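Local structure of acetyltransferase, GNAT family (Streptococcus agalactiae 2603V/R, 2PC1) at residues A45-Q53 against C147-T155. The protein probably transfers an acyl group, such as acetyl, to an acceptor not yet identified, as a member of the GNAT family. Residues are numbered along the deposited sequence; the frame is centred on the assembly and turned at random.
With SO4 (sulfate ion), chain B.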
# COMPACT_ATOMS: atom_id res chain seq x y z
N ALA A 45 11.29 11.09 -3.56
CA ALA A 45 12.18 12.16 -3.16
C ALA A 45 12.04 13.34 -4.10
O ALA A 45 12.14 14.50 -3.69
CB ALA A 45 13.61 11.67 -3.13
N LYS A 46 11.80 13.06 -5.37
CA LYS A 46 11.63 14.12 -6.37
C LYS A 46 10.45 15.05 -6.07
O LYS A 46 10.42 16.19 -6.54
CB LYS A 46 11.49 13.53 -7.77
CG LYS A 46 12.77 12.89 -8.27
CD LYS A 46 12.57 12.23 -9.60
CE LYS A 46 13.89 11.71 -10.16
NZ LYS A 46 13.67 10.94 -11.41
N THR A 47 9.49 14.59 -5.27
CA THR A 47 8.31 15.40 -4.91
C THR A 47 8.54 16.32 -3.72
O THR A 47 7.67 17.14 -3.39
CB THR A 47 7.10 14.50 -4.60
OG1 THR A 47 7.31 13.80 -3.37
CG2 THR A 47 6.84 13.52 -5.71
N GLY A 48 9.68 16.19 -3.05
CA GLY A 48 9.96 16.98 -1.85
C GLY A 48 9.40 16.41 -0.56
O GLY A 48 9.60 16.95 0.52
N SER A 49 8.72 15.28 -0.68
CA SER A 49 8.19 14.57 0.48
C SER A 49 9.28 13.90 1.28
O SER A 49 10.27 13.43 0.73
CB SER A 49 7.22 13.51 -0.02
OG SER A 49 6.69 12.75 1.05
N ASP A 50 9.06 13.78 2.59
CA ASP A 50 9.97 13.02 3.42
C ASP A 50 9.52 11.57 3.60
O ASP A 50 10.19 10.81 4.30
CB ASP A 50 10.20 13.71 4.78
CG ASP A 50 8.96 13.81 5.64
OD1 ASP A 50 7.88 13.33 5.26
OD2 ASP A 50 9.09 14.39 6.74
N GLN A 51 8.44 11.16 2.93
CA GLN A 51 8.00 9.78 2.99
C GLN A 51 9.10 8.84 2.51
O GLN A 51 9.61 9.00 1.41
CB GLN A 51 6.74 9.58 2.15
CG GLN A 51 6.18 8.18 2.29
CD GLN A 51 4.84 8.00 1.61
OE1 GLN A 51 4.50 8.73 0.67
NE2 GLN A 51 4.07 7.02 2.08
N TRP A 52 9.49 7.91 3.37
CA TRP A 52 10.53 6.90 3.10
C TRP A 52 11.94 7.48 3.02
O TRP A 52 12.86 6.79 2.57
CB TRP A 52 10.24 6.07 1.85
CG TRP A 52 8.98 5.27 1.85
CD1 TRP A 52 7.98 5.28 2.76
CD2 TRP A 52 8.60 4.34 0.83
NE1 TRP A 52 7.00 4.39 2.37
CE2 TRP A 52 7.36 3.80 1.20
CE3 TRP A 52 9.21 3.91 -0.35
CZ2 TRP A 52 6.69 2.87 0.39
CZ3 TRP A 52 8.54 2.96 -1.12
CH2 TRP A 52 7.30 2.46 -0.75
N GLN A 53 12.13 8.72 3.44
CA GLN A 53 13.41 9.43 3.27
C GLN A 53 14.18 9.57 4.56
O GLN A 53 15.16 10.31 4.61
CB GLN A 53 13.18 10.82 2.70
CG GLN A 53 12.30 10.90 1.47
CD GLN A 53 12.79 10.05 0.31
OE1 GLN A 53 13.99 10.10 -0.03
NE2 GLN A 53 11.87 9.35 -0.36
N CYS A 147 -6.19 2.65 4.30
CA CYS A 147 -4.86 3.03 3.79
C CYS A 147 -4.61 4.43 4.26
O CYS A 147 -5.55 5.19 4.49
CB CYS A 147 -4.84 2.98 2.28
SG CYS A 147 -3.18 3.01 1.55
N ASP A 148 -3.37 4.79 4.43
CA ASP A 148 -3.05 6.19 4.73
C ASP A 148 -1.92 6.57 3.83
O ASP A 148 -1.15 5.72 3.38
CB ASP A 148 -2.71 6.41 6.18
CG ASP A 148 -1.47 5.65 6.61
OD1 ASP A 148 -0.35 6.14 6.39
OD2 ASP A 148 -1.62 4.53 7.15
N THR A 149 -1.79 7.85 3.53
CA THR A 149 -0.67 8.32 2.74
C THR A 149 -0.24 9.70 3.17
O THR A 149 -0.91 10.41 3.90
CB THR A 149 -0.97 8.25 1.23
OG1 THR A 149 0.25 8.33 0.49
CG2 THR A 149 -1.88 9.32 0.80
N HIS A 150 0.93 10.07 2.68
CA HIS A 150 1.50 11.37 2.96
C HIS A 150 0.71 12.45 2.24
O HIS A 150 0.20 12.25 1.12
CB HIS A 150 2.96 11.38 2.46
CG HIS A 150 3.81 12.50 2.99
ND1 HIS A 150 3.76 13.80 2.50
CD2 HIS A 150 4.82 12.48 3.90
CE1 HIS A 150 4.66 14.54 3.14
NE2 HIS A 150 5.31 13.76 3.99
N GLU A 151 0.68 13.63 2.85
CA GLU A 151 0.01 14.74 2.27
C GLU A 151 0.52 15.12 0.90
O GLU A 151 -0.23 15.64 0.08
CB GLU A 151 0.14 15.96 3.20
CG GLU A 151 -0.70 15.84 4.45
CD GLU A 151 -0.48 17.00 5.39
OE1 GLU A 151 0.68 17.29 5.74
OE2 GLU A 151 -1.48 17.62 5.77
N LYS A 152 1.82 14.90 0.66
CA LYS A 152 2.40 15.25 -0.63
C LYS A 152 2.27 14.15 -1.69
O LYS A 152 2.60 14.35 -2.85
CB LYS A 152 3.88 15.60 -0.46
CG LYS A 152 4.08 16.86 0.34
CD LYS A 152 5.55 17.21 0.45
CE LYS A 152 5.75 18.40 1.38
NZ LYS A 152 7.20 18.71 1.61
N ASN A 153 1.74 12.99 -1.30
CA ASN A 153 1.62 11.82 -2.20
C ASN A 153 0.31 11.88 -2.97
O ASN A 153 -0.62 11.10 -2.76
CB ASN A 153 1.83 10.50 -1.48
CG ASN A 153 2.27 9.40 -2.43
OD1 ASN A 153 1.93 9.42 -3.62
ND2 ASN A 153 3.09 8.47 -1.94
N VAL A 154 0.27 12.84 -3.87
CA VAL A 154 -0.93 13.08 -4.64
C VAL A 154 -1.19 11.89 -5.54
O VAL A 154 -2.35 11.56 -5.81
CB VAL A 154 -0.84 14.41 -5.43
CG1 VAL A 154 -2.00 14.54 -6.44
CG2 VAL A 154 -0.88 15.55 -4.45
N THR A 155 -0.14 11.20 -5.99
CA THR A 155 -0.32 10.04 -6.83
C THR A 155 -1.11 8.96 -6.08
O THR A 155 -2.04 8.37 -6.61
CB THR A 155 1.03 9.51 -7.29
OG1 THR A 155 1.67 10.54 -8.07
CG2 THR A 155 0.87 8.22 -8.12
S SO4 B . 3.88 3.53 4.30
O1 SO4 B . 4.61 2.63 3.45
O2 SO4 B . 2.47 3.49 3.91
O3 SO4 B . 4.01 3.17 5.70
O4 SO4 B . 4.40 4.87 4.07
O HOH W 1 7.88 19.50 -1.05
O HOH W 2 7.58 16.45 3.53
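His150 presents its ring to the loop after helix 30-46 and is held there from several directions. Ser49 OG sits over the centre of one ring face, 3.2 Å above the plane. His150 NE2 donates to Asp50 OD1 at 2.9 Å, a bent bond of 137°. NE2 meets OD1 on its syn side, tilted out of the carboxylate plane, which stands nearly at a right angle to the ring. On the other nitrogen, His150 ND1 accepts from the backbone N of Lys152 in the ring plane, at 2.9 Å. The two bonds fix the ring's rotation and are consistent with a proton on NE2. Ser49 OG also accepts from Gln51 N at 3.0 Å, an ST turn within the loop.

The Gln51 and His150 side chains run past one another head to tail, the amide 29° from the ring plane. With CG anti to the backbone N (chi1 -175°) and the chain extended beyond, the amide arrives between two partners. Gln51 OE1 accepts from Asn153 ND2 at 3.0 Å, the two amides nearly perpendicular. Gln51 NE2 donates to O4 of a sulfate, probably from the crystallisation liquor, at 2.9 Å. Trp52 NE1 donates to the same oxygen, and Tyr58 OH and the backbone N of Arg116 also bond to this ion.

The extended Lys152 chain runs alongside Ser49, with CD 3.7 Å from Ser49 CA. Its NZ donates to Gly48 O from above the carbonyl plane. Two waters also accept from NZ; one of them takes the N-H of Asp50.

Asn153 OD1 caps Met156 N. Within the GNAT fold, the contact joins the loop leaving helix 30-46 to the turn between strand 144-149 and helix 154-162, with strand 177-183 beside it through Arg177, which touches His150.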